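Local atomic coordinates of prolyl oligopeptidase (Galerina marginata, PDB entry 5N4B), a protein that cleaves peptide bonds after proline and closes the trimmed peptide into a ring in the biosynthesis of fungal amanitin toxins. Residues N11-R16 and T52-D57; N366-E371 and T415-T420; I385-K390 and Y433-P438; T546-F551 and I588-E593; A556-L561 and E593-A598. The protein carries 1 engineered substitution. One frame throughout, in Å; residues are numbered along the deposited sequence.

Contact 1: N11-R16 and T52-D57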
# COMPACT_ATOMS: atom_id res chain seq x y z
N ASN A 11 2.59 -29.24 -21.96
CA ASN A 11 2.06 -28.55 -23.13
C ASN A 11 2.23 -27.04 -23.02
O ASN A 11 1.34 -26.26 -23.39
CB ASN A 11 0.59 -28.87 -23.33
CG ASN A 11 0.37 -30.29 -23.75
OD1 ASN A 11 0.90 -30.75 -24.76
ND2 ASN A 11 -0.40 -31.03 -22.94
N TYR A 12 3.38 -26.61 -22.50
CA TYR A 12 3.56 -25.20 -22.31
C TYR A 12 4.05 -24.56 -23.60
O TYR A 12 4.59 -25.25 -24.51
CB TYR A 12 4.53 -24.93 -21.16
CG TYR A 12 3.99 -25.40 -19.83
CD1 TYR A 12 2.85 -24.80 -19.28
CD2 TYR A 12 4.61 -26.39 -19.11
CE1 TYR A 12 2.31 -25.21 -18.11
CE2 TYR A 12 4.07 -26.84 -17.89
CZ TYR A 12 2.92 -26.22 -17.38
OH TYR A 12 2.36 -26.62 -16.19
N PRO A 13 3.85 -23.27 -23.73
CA PRO A 13 4.31 -22.56 -24.92
C PRO A 13 5.80 -22.72 -25.19
O PRO A 13 6.64 -22.73 -24.28
CB PRO A 13 3.96 -21.09 -24.61
CG PRO A 13 2.79 -21.18 -23.70
CD PRO A 13 3.14 -22.36 -22.81
N SER A 14 6.12 -22.80 -26.48
CA SER A 14 7.50 -22.81 -26.94
C SER A 14 8.17 -21.51 -26.53
O SER A 14 7.68 -20.42 -26.82
CB SER A 14 7.48 -22.93 -28.47
OG SER A 14 8.78 -22.79 -29.01
N THR A 15 9.28 -21.62 -25.81
CA THR A 15 9.94 -20.47 -25.20
C THR A 15 11.43 -20.57 -25.47
O THR A 15 12.12 -21.42 -24.89
CB THR A 15 9.67 -20.40 -23.71
OG1 THR A 15 8.26 -20.43 -23.53
CG2 THR A 15 10.20 -19.12 -23.08
N ARG A 16 11.92 -19.70 -26.35
CA ARG A 16 13.31 -19.71 -26.74
C ARG A 16 14.21 -19.54 -25.53
O ARG A 16 13.88 -18.80 -24.60
CB ARG A 16 13.56 -18.54 -27.71
CG ARG A 16 14.99 -18.42 -28.19
CD ARG A 16 15.05 -17.48 -29.39
NE ARG A 16 14.70 -16.11 -29.05
CZ ARG A 16 15.58 -15.20 -28.64
NH1 ARG A 16 16.88 -15.50 -28.54
NH2 ARG A 16 15.18 -13.99 -28.35
N THR A 52 3.44 -13.95 -24.45
CA THR A 52 2.47 -13.57 -23.43
C THR A 52 1.06 -13.95 -23.85
O THR A 52 0.25 -14.34 -22.99
CB THR A 52 2.53 -12.07 -23.09
OG1 THR A 52 2.29 -11.28 -24.26
CG2 THR A 52 3.88 -11.69 -22.52
N THR A 53 0.74 -13.80 -25.14
CA THR A 53 -0.56 -14.19 -25.66
C THR A 53 -0.77 -15.69 -25.49
O THR A 53 -1.81 -16.13 -25.00
CB THR A 53 -0.68 -13.78 -27.13
OG1 THR A 53 -0.62 -12.36 -27.20
CG2 THR A 53 -2.00 -14.28 -27.72
N ALA A 54 0.26 -16.49 -25.84
CA ALA A 54 0.16 -17.94 -25.68
C ALA A 54 -0.03 -18.33 -24.20
O ALA A 54 -0.82 -19.22 -23.88
CB ALA A 54 1.39 -18.66 -26.25
N GLN A 55 0.68 -17.66 -23.30
CA GLN A 55 0.53 -18.01 -21.89
C GLN A 55 -0.85 -17.61 -21.38
O GLN A 55 -1.49 -18.37 -20.65
CB GLN A 55 1.58 -17.27 -21.06
CG GLN A 55 3.04 -17.74 -21.23
CD GLN A 55 3.34 -19.10 -20.62
OE1 GLN A 55 2.54 -19.68 -19.88
NE2 GLN A 55 4.47 -19.62 -20.95
N ALA A 56 -1.30 -16.42 -21.74
CA ALA A 56 -2.58 -15.93 -21.24
C ALA A 56 -3.73 -16.76 -21.80
O ALA A 56 -4.68 -17.08 -21.05
CB ALA A 56 -2.76 -14.44 -21.59
N ASP A 57 -3.62 -17.22 -23.04
CA ASP A 57 -4.62 -18.09 -23.64
C ASP A 57 -4.64 -19.44 -22.94
O ASP A 57 -5.72 -19.98 -22.67
CB ASP A 57 -4.33 -18.29 -25.14
CG ASP A 57 -4.63 -17.05 -26.00
OD1 ASP A 57 -5.21 -16.05 -25.51
OD2 ASP A 57 -4.22 -17.09 -27.21

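Contact 2: N366-E371 and T415-T420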
# COMPACT_ATOMS: atom_id res chain seq x y z
N ASN A 366 -1.40 12.56 15.99
CA ASN A 366 -1.95 13.81 15.45
C ASN A 366 -2.22 14.79 16.58
O ASN A 366 -2.68 14.41 17.65
CB ASN A 366 -3.24 13.58 14.70
CG ASN A 366 -3.07 12.82 13.41
OD1 ASN A 366 -2.09 12.09 13.16
ND2 ASN A 366 -4.07 12.95 12.56
N CYS A 367 -1.94 16.06 16.36
CA CYS A 367 -2.37 17.08 17.30
C CYS A 367 -3.81 17.45 16.97
O CYS A 367 -4.15 17.63 15.79
CB CYS A 367 -1.47 18.30 17.14
SG CYS A 367 -1.83 19.68 18.23
N ALA A 368 -4.62 17.57 17.99
CA ALA A 368 -6.05 17.83 17.87
C ALA A 368 -6.47 18.92 18.83
O ALA A 368 -5.97 19.04 19.96
CB ALA A 368 -6.87 16.58 18.16
N ASN A 369 -7.43 19.72 18.39
CA ASN A 369 -7.99 20.79 19.24
C ASN A 369 -6.86 21.64 19.81
O ASN A 369 -6.83 21.95 21.01
CB ASN A 369 -8.89 20.23 20.34
CG ASN A 369 -9.67 21.31 21.08
OD1 ASN A 369 -10.01 22.35 20.50
ND2 ASN A 369 -9.98 21.06 22.37
N GLU A 370 -5.93 21.98 18.94
CA GLU A 370 -4.79 22.86 19.18
C GLU A 370 -3.70 22.33 20.11
O GLU A 370 -2.53 22.60 19.86
CB GLU A 370 -5.21 24.24 19.68
CG GLU A 370 -6.01 25.07 18.63
CD GLU A 370 -5.20 25.59 17.41
OE1 GLU A 370 -4.10 25.10 17.07
OE2 GLU A 370 -5.73 26.51 16.72
N GLU A 371 -4.07 21.60 21.17
CA GLU A 371 -3.10 21.30 22.23
C GLU A 371 -3.06 19.84 22.65
O GLU A 371 -2.19 19.47 23.45
CB GLU A 371 -3.37 22.17 23.46
CG GLU A 371 -4.64 21.95 24.15
CD GLU A 371 -4.72 22.76 25.46
OE1 GLU A 371 -4.62 24.01 25.38
OE2 GLU A 371 -4.82 22.13 26.55
N THR A 415 -12.22 21.48 16.74
CA THR A 415 -12.60 20.95 18.04
C THR A 415 -13.09 19.51 18.00
O THR A 415 -13.74 19.07 18.95
CB THR A 415 -13.70 21.79 18.67
OG1 THR A 415 -14.82 21.84 17.77
CG2 THR A 415 -13.16 23.22 18.96
N HIS A 416 -12.80 18.78 16.93
CA HIS A 416 -13.18 17.37 16.79
C HIS A 416 -12.04 16.65 16.09
O HIS A 416 -11.17 17.23 15.47
CB HIS A 416 -14.49 17.18 15.98
CG HIS A 416 -14.35 17.56 14.56
ND1 HIS A 416 -14.54 18.85 14.10
CD2 HIS A 416 -13.95 16.83 13.50
CE1 HIS A 416 -14.27 18.87 12.81
NE2 HIS A 416 -13.90 17.67 12.42
N PHE A 417 -12.10 15.33 16.17
CA PHE A 417 -11.34 14.46 15.30
C PHE A 417 -12.17 13.21 15.01
O PHE A 417 -13.15 12.92 15.70
CB PHE A 417 -9.96 14.08 15.86
CG PHE A 417 -9.96 13.35 17.18
CD1 PHE A 417 -10.01 11.99 17.21
CD2 PHE A 417 -9.86 14.06 18.38
CE1 PHE A 417 -9.97 11.33 18.47
CE2 PHE A 417 -9.83 13.41 19.60
CZ PHE A 417 -9.89 12.05 19.63
N PHE A 418 -11.75 12.47 13.98
CA PHE A 418 -12.35 11.20 13.64
C PHE A 418 -11.34 10.07 13.73
O PHE A 418 -10.12 10.25 13.63
CB PHE A 418 -12.90 11.19 12.19
CG PHE A 418 -13.96 12.17 11.97
CD1 PHE A 418 -15.26 11.94 12.43
CD2 PHE A 418 -13.69 13.37 11.33
CE1 PHE A 418 -16.23 12.90 12.27
CE2 PHE A 418 -14.72 14.32 11.15
CZ PHE A 418 -15.94 14.07 11.64
N LEU A 419 -11.89 8.87 13.94
CA LEU A 419 -11.16 7.62 13.81
C LEU A 419 -11.84 6.77 12.76
O LEU A 419 -13.08 6.63 12.75
CB LEU A 419 -11.12 6.83 15.11
CG LEU A 419 -10.62 7.55 16.34
CD1 LEU A 419 -10.84 6.66 17.59
CD2 LEU A 419 -9.20 7.94 16.19
N THR A 420 -11.04 6.18 11.87
CA THR A 420 -11.54 5.18 10.94
C THR A 420 -11.05 3.81 11.41
O THR A 420 -9.85 3.62 11.64
CB THR A 420 -11.18 5.47 9.50
OG1 THR A 420 -9.79 5.55 9.35
CG2 THR A 420 -11.73 6.83 9.10
O HOH W 1 -8.60 18.46 15.78

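Contact 3: I385-K390 and Y433-P438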
# COMPACT_ATOMS: atom_id res chain seq x y z
N ILE A 385 -6.14 3.22 20.65
CA ILE A 385 -6.22 4.67 20.46
C ILE A 385 -6.24 5.35 21.81
O ILE A 385 -7.05 5.00 22.67
CB ILE A 385 -7.46 5.05 19.63
CG1 ILE A 385 -7.52 4.23 18.31
CG2 ILE A 385 -7.42 6.54 19.33
CD1 ILE A 385 -8.58 3.19 18.33
N TYR A 386 -5.40 6.38 21.98
CA TYR A 386 -5.30 7.13 23.24
C TYR A 386 -5.35 8.62 22.98
O TYR A 386 -4.79 9.10 22.00
CB TYR A 386 -4.01 6.79 24.02
CG TYR A 386 -3.93 5.34 24.41
CD1 TYR A 386 -3.38 4.41 23.55
CD2 TYR A 386 -4.47 4.89 25.58
CE1 TYR A 386 -3.34 3.07 23.90
CE2 TYR A 386 -4.39 3.58 25.95
CZ TYR A 386 -3.85 2.67 25.10
OH TYR A 386 -3.86 1.33 25.46
N LEU A 387 -5.91 9.36 23.94
CA LEU A 387 -5.90 10.81 23.98
C LEU A 387 -4.89 11.24 25.03
O LEU A 387 -4.91 10.72 26.15
CB LEU A 387 -7.30 11.33 24.31
CG LEU A 387 -7.41 12.84 24.37
CD1 LEU A 387 -7.20 13.48 23.00
CD2 LEU A 387 -8.81 13.18 24.91
N TYR A 388 -4.04 12.17 24.68
CA TYR A 388 -3.02 12.77 25.55
C TYR A 388 -3.24 14.27 25.68
O TYR A 388 -3.65 14.95 24.73
CB TYR A 388 -1.63 12.60 24.96
CG TYR A 388 -1.06 11.21 25.09
CD1 TYR A 388 -1.45 10.18 24.24
CD2 TYR A 388 -0.13 10.93 26.06
CE1 TYR A 388 -0.96 8.91 24.41
CE2 TYR A 388 0.40 9.63 26.21
CZ TYR A 388 -0.02 8.66 25.35
OH TYR A 388 0.50 7.39 25.52
N SER A 389 -2.93 14.80 26.85
CA SER A 389 -2.96 16.23 27.08
C SER A 389 -1.71 16.91 26.58
O SER A 389 -0.72 16.29 26.20
CB SER A 389 -3.09 16.49 28.58
OG SER A 389 -1.84 16.22 29.25
N LYS A 390 -1.74 18.25 26.65
CA LYS A 390 -0.60 19.06 26.28
C LYS A 390 0.61 18.76 27.16
O LYS A 390 1.73 19.00 26.74
CB LYS A 390 -0.98 20.55 26.39
CG LYS A 390 -1.26 21.06 27.81
CD LYS A 390 -1.55 22.57 27.84
CE LYS A 390 -1.64 23.06 29.27
NZ LYS A 390 -2.13 24.46 29.26
N TYR A 433 -14.87 12.25 17.96
CA TYR A 433 -14.59 12.80 19.27
C TYR A 433 -14.82 14.30 19.19
O TYR A 433 -14.16 14.99 18.40
CB TYR A 433 -13.18 12.48 19.73
CG TYR A 433 -12.91 12.84 21.18
CD1 TYR A 433 -12.58 14.14 21.54
CD2 TYR A 433 -13.02 11.90 22.18
CE1 TYR A 433 -12.37 14.50 22.86
CE2 TYR A 433 -12.80 12.25 23.53
CZ TYR A 433 -12.46 13.54 23.83
OH TYR A 433 -12.25 13.88 25.14
N ASP A 434 -15.74 14.82 20.02
CA ASP A 434 -16.14 16.22 19.99
C ASP A 434 -15.76 16.86 21.32
O ASP A 434 -16.42 16.60 22.33
CB ASP A 434 -17.64 16.30 19.75
CG ASP A 434 -18.20 17.71 19.79
OD1 ASP A 434 -17.41 18.66 19.90
OD2 ASP A 434 -19.45 17.82 19.67
N PHE A 435 -14.72 17.72 21.30
CA PHE A 435 -14.23 18.34 22.53
C PHE A 435 -15.26 19.31 23.11
O PHE A 435 -15.15 19.64 24.29
CB PHE A 435 -12.93 19.10 22.31
CG PHE A 435 -11.70 18.24 22.21
CD1 PHE A 435 -10.98 17.92 23.33
CD2 PHE A 435 -11.31 17.74 20.99
CE1 PHE A 435 -9.82 17.13 23.23
CE2 PHE A 435 -10.16 16.94 20.87
CZ PHE A 435 -9.42 16.66 22.01
N THR A 436 -16.22 19.79 22.32
CA THR A 436 -17.21 20.74 22.82
C THR A 436 -18.34 20.07 23.59
O THR A 436 -19.13 20.77 24.24
CB THR A 436 -17.82 21.62 21.71
OG1 THR A 436 -18.74 20.88 20.93
CG2 THR A 436 -16.79 22.21 20.80
N ALA A 437 -18.46 18.74 23.55
CA ALA A 437 -19.55 18.04 24.20
C ALA A 437 -19.27 17.84 25.69
O ALA A 437 -18.11 17.89 26.12
CB ALA A 437 -19.73 16.67 23.56
N PRO A 438 -20.31 17.56 26.48
CA PRO A 438 -20.10 17.21 27.88
C PRO A 438 -19.12 16.06 28.04
O PRO A 438 -19.05 15.16 27.21
CB PRO A 438 -21.51 16.83 28.37
CG PRO A 438 -22.42 17.52 27.46
CD PRO A 438 -21.73 17.54 26.12

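Contact 4: T546-F551 and I588-E593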
# COMPACT_ATOMS: atom_id res chain seq x y z
N THR A 546 19.45 -11.11 6.54
CA THR A 546 18.49 -11.94 7.26
C THR A 546 17.18 -12.15 6.50
O THR A 546 16.21 -12.64 7.09
CB THR A 546 18.14 -11.31 8.62
OG1 THR A 546 17.51 -10.06 8.41
CG2 THR A 546 19.37 -11.11 9.53
N LYS A 547 17.13 -11.79 5.22
CA LYS A 547 15.88 -11.92 4.46
C LYS A 547 15.37 -13.35 4.43
O LYS A 547 14.16 -13.57 4.35
CB LYS A 547 16.08 -11.40 3.02
CG LYS A 547 14.78 -11.21 2.25
CD LYS A 547 14.04 -9.95 2.76
CE LYS A 547 12.57 -10.11 2.85
NZ LYS A 547 12.00 -8.92 3.60
N VAL A 548 16.27 -14.33 4.50
CA VAL A 548 15.84 -15.73 4.55
C VAL A 548 14.86 -15.97 5.70
O VAL A 548 13.99 -16.84 5.59
CB VAL A 548 17.05 -16.69 4.61
CG1 VAL A 548 17.80 -16.51 5.90
CG2 VAL A 548 16.58 -18.15 4.51
N ASN A 549 14.95 -15.18 6.78
CA ASN A 549 14.06 -15.42 7.91
C ASN A 549 12.60 -15.17 7.56
O ASN A 549 11.72 -15.84 8.10
CB ASN A 549 14.42 -14.52 9.08
CG ASN A 549 15.73 -14.85 9.71
OD1 ASN A 549 16.28 -15.94 9.57
ND2 ASN A 549 16.23 -13.89 10.44
N THR A 550 12.35 -14.22 6.65
CA THR A 550 10.98 -13.98 6.19
C THR A 550 10.37 -15.24 5.60
O THR A 550 9.21 -15.59 5.88
CB THR A 550 11.01 -12.88 5.15
OG1 THR A 550 11.57 -11.67 5.73
CG2 THR A 550 9.65 -12.61 4.64
N PHE A 551 11.15 -15.92 4.76
CA PHE A 551 10.70 -17.15 4.11
C PHE A 551 10.54 -18.28 5.12
O PHE A 551 9.53 -18.99 5.11
CB PHE A 551 11.68 -17.54 3.00
CG PHE A 551 11.66 -16.59 1.84
CD1 PHE A 551 12.45 -15.47 1.84
CD2 PHE A 551 10.80 -16.77 0.79
CE1 PHE A 551 12.40 -14.55 0.80
CE2 PHE A 551 10.74 -15.87 -0.22
CZ PHE A 551 11.55 -14.80 -0.26
N ILE A 588 7.63 -21.36 -2.58
CA ILE A 588 7.35 -22.62 -3.27
C ILE A 588 8.64 -23.30 -3.70
O ILE A 588 8.70 -24.52 -3.72
CB ILE A 588 6.32 -22.54 -4.42
CG1 ILE A 588 6.83 -21.75 -5.61
CG2 ILE A 588 4.98 -21.98 -3.93
CD1 ILE A 588 5.82 -21.75 -6.76
N VAL A 589 9.68 -22.52 -4.01
CA VAL A 589 10.99 -23.09 -4.33
C VAL A 589 11.60 -23.74 -3.10
O VAL A 589 12.19 -24.84 -3.17
CB VAL A 589 11.89 -21.99 -4.91
CG1 VAL A 589 13.34 -22.46 -4.96
CG2 VAL A 589 11.35 -21.49 -6.30
N ARG A 590 11.47 -23.09 -1.94
CA ARG A 590 12.24 -23.48 -0.76
C ARG A 590 11.56 -24.52 0.12
O ARG A 590 12.25 -25.35 0.75
CB ARG A 590 12.57 -22.25 0.09
CG ARG A 590 13.52 -21.29 -0.61
CD ARG A 590 13.84 -20.01 0.16
NE ARG A 590 14.68 -20.30 1.32
CZ ARG A 590 16.00 -20.45 1.30
NH1 ARG A 590 16.69 -20.29 0.18
NH2 ARG A 590 16.66 -20.75 2.41
N ALA A 591 10.26 -24.51 0.22
CA ALA A 591 9.59 -25.35 1.20
C ALA A 591 9.63 -26.80 0.76
O ALA A 591 9.69 -27.10 -0.42
CB ALA A 591 8.13 -24.94 1.32
N PRO A 592 9.55 -27.73 1.71
CA PRO A 592 9.44 -29.13 1.34
C PRO A 592 8.27 -29.37 0.38
O PRO A 592 7.21 -28.73 0.44
CB PRO A 592 9.24 -29.83 2.68
CG PRO A 592 9.81 -28.94 3.67
CD PRO A 592 9.55 -27.52 3.16
N GLU A 593 8.47 -30.31 -0.55
CA GLU A 593 7.41 -30.72 -1.45
C GLU A 593 6.14 -31.03 -0.65
O GLU A 593 6.19 -31.68 0.39
CB GLU A 593 7.89 -31.95 -2.23
CG GLU A 593 6.96 -32.36 -3.28
CD GLU A 593 7.53 -33.55 -4.09
OE1 GLU A 593 8.55 -33.41 -4.84
OE2 GLU A 593 6.97 -34.65 -3.91

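Contact 5: A556-L561 and E593-A598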
# COMPACT_ATOMS: atom_id res chain seq x y z
N ALA A 556 7.11 -21.85 8.06
CA ALA A 556 6.74 -22.39 9.37
C ALA A 556 5.26 -22.15 9.70
O ALA A 556 4.61 -22.98 10.37
CB ALA A 556 7.66 -21.85 10.45
N ALA A 557 4.70 -21.02 9.27
CA ALA A 557 3.29 -20.77 9.53
C ALA A 557 2.43 -21.83 8.85
O ALA A 557 1.48 -22.35 9.44
CB ALA A 557 2.93 -19.37 9.03
N ALA A 558 2.75 -22.16 7.60
CA ALA A 558 1.96 -23.14 6.86
C ALA A 558 2.11 -24.52 7.48
O ALA A 558 1.13 -25.27 7.57
CB ALA A 558 2.40 -23.14 5.39
N GLN A 559 3.31 -24.85 7.94
CA GLN A 559 3.53 -26.13 8.59
C GLN A 559 2.74 -26.21 9.89
O GLN A 559 2.16 -27.25 10.20
CB GLN A 559 5.04 -26.32 8.83
CG GLN A 559 5.80 -26.45 7.51
CD GLN A 559 7.29 -26.47 7.67
OE1 GLN A 559 7.88 -25.72 8.46
NE2 GLN A 559 7.93 -27.32 6.89
N PHE A 560 2.70 -25.10 10.64
CA PHE A 560 1.96 -25.03 11.90
C PHE A 560 0.47 -25.20 11.69
O PHE A 560 -0.20 -25.88 12.47
CB PHE A 560 2.27 -23.67 12.55
CG PHE A 560 1.41 -23.32 13.74
CD1 PHE A 560 1.76 -23.72 14.99
CD2 PHE A 560 0.27 -22.58 13.59
CE1 PHE A 560 0.96 -23.37 16.09
CE2 PHE A 560 -0.51 -22.26 14.69
CZ PHE A 560 -0.14 -22.65 15.92
N LEU A 561 -0.08 -24.59 10.64
CA LEU A 561 -1.52 -24.72 10.38
C LEU A 561 -1.91 -26.18 10.24
O LEU A 561 -2.95 -26.59 10.73
CB LEU A 561 -1.91 -23.95 9.13
CG LEU A 561 -1.85 -22.43 9.21
CD1 LEU A 561 -2.12 -21.83 7.86
CD2 LEU A 561 -2.81 -21.90 10.21
N GLU A 593 8.47 -30.31 -0.55
CA GLU A 593 7.41 -30.72 -1.45
C GLU A 593 6.14 -31.03 -0.65
O GLU A 593 6.19 -31.68 0.39
CB GLU A 593 7.89 -31.95 -2.23
CG GLU A 593 6.96 -32.36 -3.28
CD GLU A 593 7.53 -33.55 -4.09
OE1 GLU A 593 8.55 -33.41 -4.84
OE2 GLU A 593 6.97 -34.65 -3.91
N GLY A 594 5.02 -30.50 -1.13
CA GLY A 594 3.72 -30.71 -0.52
C GLY A 594 3.38 -29.78 0.62
O GLY A 594 2.31 -29.92 1.23
N THR A 595 4.23 -28.81 0.93
CA THR A 595 3.88 -27.85 1.98
C THR A 595 2.68 -27.01 1.57
O THR A 595 1.85 -26.66 2.42
CB THR A 595 5.07 -26.91 2.24
OG1 THR A 595 6.18 -27.63 2.74
CG2 THR A 595 4.76 -25.83 3.27
N PHE A 596 2.58 -26.67 0.29
CA PHE A 596 1.50 -25.83 -0.20
C PHE A 596 0.70 -26.59 -1.23
O PHE A 596 1.24 -27.39 -1.98
CB PHE A 596 2.09 -24.60 -0.86
CG PHE A 596 3.00 -23.82 0.03
CD1 PHE A 596 2.49 -23.17 1.13
CD2 PHE A 596 4.35 -23.72 -0.21
CE1 PHE A 596 3.30 -22.45 1.99
CE2 PHE A 596 5.19 -22.99 0.65
CZ PHE A 596 4.65 -22.35 1.74
N GLY A 597 -0.60 -26.30 -1.26
CA GLY A 597 -1.51 -26.88 -2.24
C GLY A 597 -1.78 -25.98 -3.43
O GLY A 597 -2.27 -26.46 -4.45
N ALA A 598 -1.48 -24.68 -3.31
CA ALA A 598 -1.68 -23.76 -4.41
C ALA A 598 -0.90 -22.49 -4.10
O ALA A 598 -0.66 -22.17 -2.94
CB ALA A 598 -3.13 -23.38 -4.64
O HOH W 2 1.95 -27.06 5.30
O HOH W 3 6.28 -29.00 5.04

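Contact 1: N11-R16 and T52-D57
Pro13 lies on Ala54 and Gln55 where the N-terminal arm of the chain runs along helix 46-64, on the alpha/beta-hydrolase side of the prolyl oligopeptidase fold. The close part is small and built round one pyrrolidine ring. Its CG meets the methyl of Ala54 (Pro13 CG to Ala54 CB, 3.8 Å), while its CG and CD both lie 3.6 Å from Gln55 NE2. The glutamine reaches the ring because CG stands anti to its own carbonyl carbon and the chain then bends back at chi2 (-71°), bringing the end group nearer than its first bond would suggest. That amide is buried but not left without a partner: Gln55 NE2 bonds to Gln678 OE1 of helix 668-680, and Pro13 itself also touches Gln678. The proline therefore sits against an amide held from a second helix. Nothing polar joins the two segments directly.

The outer side is looser. Ser14 points away from the helix and is exposed, and Ala54 remains partly exposed. Arg16, beyond the end of the contact, turns to a salt bridge with Glu47 and a cation-pi contact with Trp40. Within the arm itself, Thr15 OG1 donates to Pro13 O over 2.9 Å, coming from above the carbonyl plane, 55° out of it.

Contact 2: N366-E371 and T415-T420
Ala368 and Phe417 face each other across two backbones that approach without pairing: their CA atoms are 6.8 Å apart, and the chains close to 4.8 Å between Asn369 CA and Thr415 CA. Strand 361-368 ends at Ala368, and Asn369 takes a left-handed backbone conformation as the chain swings round towards strand 372-379. No hydrogen bond passes directly between the segments. Instead a water accepts from Asn369 N at 3.1 Å and lies 2.9 Å from His416 O, bridging the two backbones.

The side chains meet at two points. The methyl of Ala368 comes obliquely to the Phe417 ring, with Ala368 CB 3.9 Å from Phe417 CD2. That ring also meets the one of Tyr433, the planes within about 10° of parallel. The second point is a van der Waals touch: Asn369 OD1 lies 3.6 Å from Thr415 CG2, the methyl being the branch of the threonine that stands anti to its carbonyl carbon. Asn369 packs on Phe435 as well.

Farther along the second segment, Thr420 OG1 hydrogen-bonds a polar side chain of the bound peptide. Joining separate four-stranded antiparallel sheets face to face in this way is how neighbouring blades pack in a seven-bladed beta-propeller.

Contact 3: I385-K390 and Y433-P438
Leu387 carries this buried contact, spreading its two methyls over a pair of aromatic residues, Tyr433 and Phe435. Its CG stands anti to the backbone N (chi1 -180°), which extends the isobutyl group towards the other segment. There CD2 meets the phenol end of Tyr433, with Leu387 CD2 3.5 Å from Tyr433 OH and 3.8 Å from Tyr433 CZ; the two side chains cross at about a right angle. CD1 takes the other partner, its distance to Phe435 CZ being 4.0 Å, and both methyls approach their rings obliquely.

The rings pack on each other: Tyr433 CE1 sits 3.5 Å above the plane of the Phe435 ring, over its centre, while Phe435 CG lies at the edge of the Tyr433 ring. The hydroxyl brought against the leucine methyl has a polar partner of its own in Arg442 NH1.

Beyond Tyr433 the strand ends in a type I beta turn from Asp434 to Ala437, closed by Ala437 N to Asp434 O at 3.2 Å. An Asx turn overlaps it: Asp434 OD1 accepts from Thr436 N (2.9 Å) and also from Thr436 OG1 (2.8 Å), the hydroxyl on the syn side of the carboxylate. These two bonds span Phe435 and probably steady the turn that carries its ring. Strands 382-388 and 426-434 are each the third of a four-stranded sheet, and the leucine packs between these adjacent blades of the beta-propeller.

Contact 4: T546-F551 and I588-E593
Val548 and Phe551 meet Arg590 entirely through van der Waals contact, with no hydrogen bond or salt bridge between the segments. The tightest point is Val548 CG2 to Arg590 NH2 at 3.3 Å, close for a methyl and a guanidinium nitrogen; the methyl reaches Arg590 CZ at 4.0 Å and approaches the flat group obliquely. The two side chains cross at about a right angle. Arg590 gets there because CG lies anti to its carbonyl carbon and the chain, extended at first, bends at chi3 (70°), turning the guanidinium across the valine. Nearer the arginine backbone the touch is lighter: Arg590 CD is 4.3 Å from Phe551 CB, so the aliphatic stem of the arginine runs past the base of the phenylalanine.

Polar links tie each segment down separately. Next to Val548, Lys547 NZ forms a salt bridge with Glu623 and hydrogen bonds with the carbonyls of Gly498 and Gly542. On the other side, where Ala591 leaves the helix, Lys649 NZ bonds both Val589 O and Ala591 O, gathering carbonyls at the helix end.

In the alpha/beta-hydrolase domain helix 579-590 follows strand 572-577 and the engineered Ala578 at the nucleophile elbow. Arg590, at its far end, leans on the N-terminal part of helix 548-563, which packs back on helix 579-590, Phe551 against Leu582 and Ser587, Thr550 against Leu583.

Contact 5: A556-L561 and E593-A598
Ala558 is the first residue of segment 556-561 to touch Thr595 and Phe596; just before it, Ala557 faces Gln494 and Met476 in the sheet. The methyl of Ala558 comes obliquely to the phenylalanine ring, with Ala558 CB 3.6 Å from Phe596 CE1, and the methyl of Thr595 stands a little farther off (Ala558 CB to Thr595 CG2, 4.2 Å). Thr595 CG2 also lies over the centre of the Phe596 ring, 3.7 Å above its plane, because that methyl stands anti to the backbone N of Thr595 (chi1 of the OG1 branch -64°). One water bridges the backbones, donating to Thr595 O at 2.9 Å and more weakly to Ala558 O at 3.0 Å.

The loop met here follows helix 579-590 and leads into strand 598-602, completing a beta-alpha-beta crossover from strand 572-577 in the alpha/beta-hydrolase sheet; helix 548-563 packs beside it.

Gln559 comes next, exposed, with a second water joining the side chains: the water accepts from Gln559 NE2 at 3.0 Å and donates to Thr595 OG1 at 2.7 Å. That hydroxyl also hydrogen-bonds Pro592 O. Phe560 then turns to the ring of Tyr566, and Leu561 packs down on Ala492, Met476 and Ile478.

In the fold
Along the chain contact 1 comes first, contacts 2 and 3 follow and interleave, and contacts 4 and 5 interleave near the end. Contacts 2 and 3, with centres 7 Å apart, join the sixth and seventh propeller blades and are stitched together by probable backbone hydrogen bonds along the hairpin of strands 416-423 and 426-434 and just past its end. Contacts 4 and 5, centres 11 Å apart, share helix 548-563 and Glu593 in the hydrolase domain, and Ala591 packs on Phe596 between them. Contact 1 lies about 11 Å from contact 4 at the nearest atoms but 55 Å from contact 2 between centres; the N-terminal arm thus lies with the hydrolase domain, far from those propeller blades.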